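Local coordinates for protein phosphoribosylaminoimidazole carboxylase, ATPase subunit (Thermus thermophilus, PDB 3AW8) that probably catalyses the ATP-dependent carboxylation of 5-aminoimidazole ribonucleotide with bicarbonate to N5-carboxyaminoimidazole ribonucleotide in purine biosynthesis, at residues A[19-32]-A[39-53]. Sequence-based numbering, arbitrary orientation.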
loop_
_atom_site.group_PDB
_atom_site.type_symbol
_atom_site.label_atom_id
_atom_site.label_comp_id
_atom_site.label_asym_id
_atom_site.label_seq_id
_atom_site.Cartn_x
_atom_site.Cartn_y
_atom_site.Cartn_z
ATOM N N TYR A 19 -2.787 -8.265 -1.674
ATOM C CA TYR A 19 -1.854 -8.725 -2.700
ATOM C C TYR A 19 -0.401 -8.806 -2.195
ATOM O O TYR A 19 0.341 -9.707 -2.577
ATOM C CB TYR A 19 -1.945 -7.832 -3.937
ATOM C CG TYR A 19 -3.174 -8.085 -4.770
ATOM C CD1 TYR A 19 -3.393 -9.334 -5.363
ATOM C CD2 TYR A 19 -4.133 -7.089 -4.962
ATOM C CE1 TYR A 19 -4.531 -9.590 -6.121
ATOM C CE2 TYR A 19 -5.280 -7.333 -5.722
ATOM C CZ TYR A 19 -5.468 -8.589 -6.298
ATOM O OH TYR A 19 -6.587 -8.837 -7.052
ATOM N N PRO A 20 0.028 -7.863 -1.339
ATOM C CA PRO A 20 1.412 -7.954 -0.862
ATOM C C PRO A 20 1.636 -9.232 -0.062
ATOM O O PRO A 20 2.775 -9.668 0.108
ATOM C CB PRO A 20 1.572 -6.702 -0.006
ATOM C CG PRO A 20 0.637 -5.737 -0.668
ATOM C CD PRO A 20 -0.579 -6.585 -0.936
ATOM N N LEU A 21 0.550 -9.826 0.433
ATOM C CA LEU A 21 0.642 -11.066 1.198
ATOM C C LEU A 21 0.434 -12.250 0.264
ATOM O O LEU A 21 0.245 -13.377 0.708
ATOM C CB LEU A 21 -0.410 -11.101 2.314
ATOM C CG LEU A 21 -0.240 -10.104 3.465
ATOM C CD1 LEU A 21 -1.450 -10.139 4.356
ATOM C CD2 LEU A 21 0.997 -10.439 4.269
ATOM N N GLY A 22 0.458 -11.978 -1.036
ATOM C CA GLY A 22 0.281 -13.025 -2.023
ATOM C C GLY A 22 -1.091 -13.669 -2.081
ATOM O O GLY A 22 -1.223 -14.794 -2.571
ATOM N N LEU A 23 -2.110 -12.971 -1.592
ATOM C CA LEU A 23 -3.472 -13.491 -1.599
ATOM C C LEU A 23 -4.208 -13.221 -2.921
ATOM O O LEU A 23 -3.711 -12.514 -3.802
ATOM C CB LEU A 23 -4.265 -12.877 -0.447
ATOM C CG LEU A 23 -3.684 -12.990 0.970
ATOM C CD1 LEU A 23 -4.532 -12.179 1.940
ATOM C CD2 LEU A 23 -3.634 -14.456 1.399
ATOM N N SER A 24 -5.399 -13.799 -3.045
ATOM C CA SER A 24 -6.240 -13.640 -4.230
ATOM C C SER A 24 -7.628 -13.243 -3.776
ATOM O O SER A 24 -8.040 -13.554 -2.657
ATOM C CB SER A 24 -6.323 -14.942 -5.011
ATOM O OG SER A 24 -5.038 -15.298 -5.455
ATOM N N PHE A 25 -8.367 -12.577 -4.648
ATOM C CA PHE A 25 -9.688 -12.116 -4.267
ATOM C C PHE A 25 -10.722 -12.293 -5.346
ATOM O O PHE A 25 -10.389 -12.363 -6.526
ATOM C CB PHE A 25 -9.613 -10.626 -3.885
ATOM C CG PHE A 25 -8.706 -10.354 -2.731
ATOM C CD1 PHE A 25 -9.195 -10.360 -1.433
ATOM C CD2 PHE A 25 -7.344 -10.170 -2.937
ATOM C CE1 PHE A 25 -8.336 -10.189 -0.343
ATOM C CE2 PHE A 25 -6.473 -10.000 -1.860
ATOM C CZ PHE A 25 -6.970 -10.009 -0.558
ATOM N N ARG A 26 -11.977 -12.380 -4.915
ATOM C CA ARG A 26 -13.118 -12.470 -5.806
ATOM C C ARG A 26 -14.224 -11.687 -5.116
ATOM O O ARG A 26 -14.513 -11.908 -3.939
ATOM C CB ARG A 26 -13.558 -13.915 -6.013
ATOM C CG ARG A 26 -14.762 -14.028 -6.942
ATOM C CD ARG A 26 -15.194 -15.466 -7.113
ATOM N NE ARG A 26 -14.187 -16.261 -7.806
ATOM C CZ ARG A 26 -14.090 -17.583 -7.703
ATOM N NH1 ARG A 26 -14.935 -18.251 -6.933
ATOM N NH2 ARG A 26 -13.149 -18.235 -8.367
ATOM N N PHE A 27 -14.836 -10.756 -5.833
ATOM C CA PHE A 27 -15.903 -9.961 -5.238
ATOM C C PHE A 27 -17.243 -10.323 -5.845
ATOM O O PHE A 27 -17.311 -10.874 -6.943
ATOM C CB PHE A 27 -15.657 -8.454 -5.451
ATOM C CG PHE A 27 -14.327 -7.979 -4.954
ATOM C CD1 PHE A 27 -13.210 -8.003 -5.785
ATOM C CD2 PHE A 27 -14.173 -7.578 -3.635
ATOM C CE1 PHE A 27 -11.954 -7.639 -5.301
ATOM C CE2 PHE A 27 -12.920 -7.213 -3.140
ATOM C CZ PHE A 27 -11.807 -7.246 -3.978
ATOM N N LEU A 28 -18.308 -10.015 -5.113
ATOM C CA LEU A 28 -19.670 -10.241 -5.586
ATOM C C LEU A 28 -20.340 -8.889 -5.364
ATOM O O LEU A 28 -20.212 -8.300 -4.294
ATOM C CB LEU A 28 -20.401 -11.310 -4.759
ATOM C CG LEU A 28 -21.602 -11.995 -5.441
ATOM C CD1 LEU A 28 -22.477 -12.665 -4.386
ATOM C CD2 LEU A 28 -22.438 -10.998 -6.213
ATOM N N ASP A 29 -21.017 -8.387 -6.385
ATOM C CA ASP A 29 -21.708 -7.115 -6.283
ATOM C C ASP A 29 -22.675 -7.043 -7.444
ATOM O O ASP A 29 -22.368 -7.498 -8.541
ATOM C CB ASP A 29 -20.722 -5.938 -6.344
ATOM C CG ASP A 29 -21.343 -4.635 -5.849
ATOM O OD1 ASP A 29 -22.178 -4.043 -6.576
ATOM O OD2 ASP A 29 -21.015 -4.214 -4.716
ATOM N N PRO A 30 -23.867 -6.487 -7.211
ATOM C CA PRO A 30 -24.887 -6.360 -8.251
ATOM C C PRO A 30 -24.584 -5.317 -9.330
ATOM O O PRO A 30 -25.243 -5.274 -10.369
ATOM C CB PRO A 30 -26.150 -6.039 -7.449
ATOM C CG PRO A 30 -25.620 -5.311 -6.261
ATOM C CD PRO A 30 -24.410 -6.121 -5.892
ATOM N N SER A 31 -23.581 -4.483 -9.091
ATOM C CA SER A 31 -23.231 -3.459 -10.060
ATOM C C SER A 31 -21.954 -3.776 -10.819
ATOM O O SER A 31 -20.899 -3.965 -10.223
ATOM C CB SER A 31 -23.083 -2.115 -9.368
ATOM O OG SER A 31 -22.645 -1.150 -10.302
ATOM N N PRO A 32 -22.031 -3.815 -12.156
ATOM C CA PRO A 32 -20.876 -4.109 -13.010
ATOM C C PRO A 32 -19.762 -3.090 -12.827
ATOM O O PRO A 32 -18.622 -3.349 -13.185
ATOM C CB PRO A 32 -21.456 -4.041 -14.422
ATOM C CG PRO A 32 -22.918 -4.285 -14.223
ATOM C CD PRO A 32 -23.215 -3.515 -12.975
ATOM N N VAL A 39 -9.825 -4.055 -9.492
ATOM C CA VAL A 39 -8.682 -4.546 -8.756
ATOM C C VAL A 39 -8.658 -6.051 -8.510
ATOM O O VAL A 39 -7.651 -6.591 -8.056
ATOM C CB VAL A 39 -8.609 -3.743 -7.432
ATOM C CG1 VAL A 39 -8.853 -4.640 -6.236
ATOM C CG2 VAL A 39 -7.312 -2.984 -7.369
ATOM N N GLY A 40 -9.758 -6.728 -8.820
ATOM C CA GLY A 40 -9.822 -8.168 -8.637
ATOM C C GLY A 40 -10.921 -8.785 -9.480
ATOM O O GLY A 40 -11.528 -8.100 -10.299
ATOM N N GLU A 41 -11.175 -10.077 -9.288
ATOM C CA GLU A 41 -12.221 -10.782 -10.027
ATOM C C GLU A 41 -13.562 -10.372 -9.424
ATOM O O GLU A 41 -13.800 -10.543 -8.227
ATOM C CB GLU A 41 -12.024 -12.296 -9.907
ATOM C CG GLU A 41 -12.992 -13.139 -10.729
ATOM C CD GLU A 41 -12.800 -14.656 -10.521
ATOM O OE1 GLU A 41 -13.621 -15.435 -11.065
ATOM O OE2 GLU A 41 -11.838 -15.076 -9.827
ATOM N N LEU A 42 -14.431 -9.817 -10.252
ATOM C CA LEU A 42 -15.728 -9.360 -9.792
ATOM C C LEU A 42 -16.849 -10.137 -10.457
ATOM O O LEU A 42 -16.928 -10.210 -11.685
ATOM C CB LEU A 42 -15.869 -7.857 -10.082
ATOM C CG LEU A 42 -17.141 -7.045 -9.777
ATOM C CD1 LEU A 42 -17.942 -6.889 -11.047
ATOM C CD2 LEU A 42 -17.962 -7.688 -8.659
ATOM N N VAL A 43 -17.707 -10.728 -9.636
ATOM C CA VAL A 43 -18.841 -11.481 -10.135
ATOM C C VAL A 43 -20.044 -10.570 -9.967
ATOM O O VAL A 43 -20.361 -10.157 -8.849
ATOM C CB VAL A 43 -19.054 -12.781 -9.321
ATOM C CG1 VAL A 43 -20.355 -13.463 -9.736
ATOM C CG2 VAL A 43 -17.881 -13.709 -9.527
ATOM N N VAL A 44 -20.696 -10.231 -11.074
ATOM C CA VAL A 44 -21.870 -9.366 -11.010
ATOM C C VAL A 44 -23.109 -10.209 -10.722
ATOM O O VAL A 44 -23.366 -11.198 -11.410
ATOM C CB VAL A 44 -22.085 -8.591 -12.335
ATOM C CG1 VAL A 44 -23.243 -7.614 -12.184
ATOM C CG2 VAL A 44 -20.821 -7.838 -12.717
ATOM N N GLY A 45 -23.864 -9.827 -9.697
ATOM C CA GLY A 45 -25.064 -10.563 -9.352
ATOM C C GLY A 45 -25.682 -10.081 -8.058
ATOM O O GLY A 45 -24.982 -9.535 -7.207
ATOM N N GLU A 46 -26.991 -10.273 -7.904
ATOM C CA GLU A 46 -27.684 -9.865 -6.681
ATOM C C GLU A 46 -27.272 -10.820 -5.569
ATOM O O GLU A 46 -26.990 -11.981 -5.830
ATOM C CB GLU A 46 -29.202 -9.934 -6.875
ATOM C CG GLU A 46 -29.733 -9.109 -8.040
ATOM C CD GLU A 46 -29.638 -7.611 -7.793
ATOM O OE1 GLU A 46 -29.954 -6.833 -8.722
ATOM O OE2 GLU A 46 -29.251 -7.207 -6.672
ATOM N N PHE A 47 -27.234 -10.333 -4.335
ATOM C CA PHE A 47 -26.852 -11.169 -3.199
ATOM C C PHE A 47 -27.886 -12.246 -2.908
ATOM O O PHE A 47 -27.572 -13.266 -2.299
ATOM C CB PHE A 47 -26.646 -10.314 -1.947
ATOM C CG PHE A 47 -25.483 -9.375 -2.046
ATOM C CD1 PHE A 47 -24.183 -9.862 -2.133
ATOM C CD2 PHE A 47 -25.686 -7.994 -2.067
ATOM C CE1 PHE A 47 -23.102 -8.993 -2.241
ATOM C CE2 PHE A 47 -24.611 -7.118 -2.176
ATOM C CZ PHE A 47 -23.317 -7.614 -2.264
ATOM N N LEU A 48 -29.119 -12.013 -3.345
ATOM C CA LEU A 48 -30.177 -12.979 -3.121
ATOM C C LEU A 48 -30.400 -13.894 -4.320
ATOM O O LEU A 48 -31.339 -14.693 -4.334
ATOM C CB LEU A 48 -31.468 -12.264 -2.729
ATOM C CG LEU A 48 -31.317 -11.575 -1.371
ATOM C CD1 LEU A 48 -32.641 -10.953 -0.958
ATOM C CD2 LEU A 48 -30.830 -12.587 -0.331
ATOM N N ASP A 49 -29.532 -13.767 -5.321
ATOM C CA ASP A 49 -29.584 -14.617 -6.504
ATOM C C ASP A 49 -28.699 -15.801 -6.123
ATOM O O ASP A 49 -27.475 -15.750 -6.252
ATOM C CB ASP A 49 -29.010 -13.881 -7.718
ATOM C CG ASP A 49 -28.779 -14.799 -8.919
ATOM O OD1 ASP A 49 -28.444 -14.267 -10.002
ATOM O OD2 ASP A 49 -28.918 -16.041 -8.789
ATOM N N GLU A 50 -29.331 -16.861 -5.633
ATOM C CA GLU A 50 -28.612 -18.045 -5.185
ATOM C C GLU A 50 -27.614 -18.547 -6.219
ATOM O O GLU A 50 -26.530 -19.011 -5.861
ATOM C CB GLU A 50 -29.606 -19.150 -4.822
ATOM C CG GLU A 50 -29.080 -20.148 -3.816
ATOM C CD GLU A 50 -30.174 -21.027 -3.244
ATOM O OE1 GLU A 50 -29.917 -21.687 -2.215
ATOM O OE2 GLU A 50 -31.284 -21.064 -3.819
ATOM N N GLY A 51 -27.977 -18.445 -7.496
ATOM C CA GLY A 51 -27.090 -18.898 -8.553
ATOM C C GLY A 51 -25.761 -18.167 -8.526
ATOM O O GLY A 51 -24.695 -18.785 -8.497
ATOM N N ALA A 52 -25.826 -16.838 -8.524
ATOM C CA ALA A 52 -24.625 -16.020 -8.496
ATOM C C ALA A 52 -23.866 -16.259 -7.197
ATOM O O ALA A 52 -22.640 -16.341 -7.189
ATOM C CB ALA A 52 -24.999 -14.557 -8.629
ATOM N N LEU A 53 -24.605 -16.392 -6.102
ATOM C CA LEU A 53 -23.995 -16.613 -4.804
ATOM C C LEU A 53 -23.095 -17.846 -4.813
ATOM O O LEU A 53 -21.908 -17.751 -4.511
ATOM C CB LEU A 53 -25.075 -16.777 -3.730
ATOM C CG LEU A 53 -24.890 -16.006 -2.419
ATOM C CD1 LEU A 53 -25.608 -16.723 -1.309
ATOM C CD2 LEU A 53 -23.435 -15.903 -2.066
#
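F27 and D29 hydrogen-bond to E41, V43 and G45, joining strands 25-29 and 41-44 in parallel in the Rossmann-like preATP-grasp domain. F27 lies beside L42 and D29 beside V44. Strand 41-44 is the outermost strand of this sheet within the chain. F27 N donates to E41 O at 2.6 Å, and F27 O accepts from V43 N at 2.7 Å. D29 continues the pattern: its N donates to V43 O, and its O accepts from G45 N.

On the face carrying R26, L28 and V43, R26 and E41 run side by side. The R26 chain leaves with CG anti to the backbone N (chi1 180°) and bends at chi3 (-66°), with NE beside the E41 carboxylate. R26 NE meets E41 OE2 at 3.3 Å in a salt bridge whose hydrogen bond is weak, the carboxylate oxygen lying at the guanidinium edge. The two planes are 74° apart. The strongest polar partner of R26 lies beyond: NH1 donates to F56 O. NH2 also forms a salt bridge with E58.

Further along, L28 CD1 packs on F47 CD1 at 4.0 Å and on L53 CD2. On the other face, L42 CD2 sits 4.0 Å from both F27 CB and D29 CB. The F27 ring turns its edge to G40 CA; the side chain also touches I4 and A15.

D29 closes an Asx turn through S31 N, while its OD2 accepts from G7 N. Before strand 25-29, Y19 packs on Q38 of the second subunit. Y19 OH donates to V39 O at 2.7 Å, in the carbonyl plane.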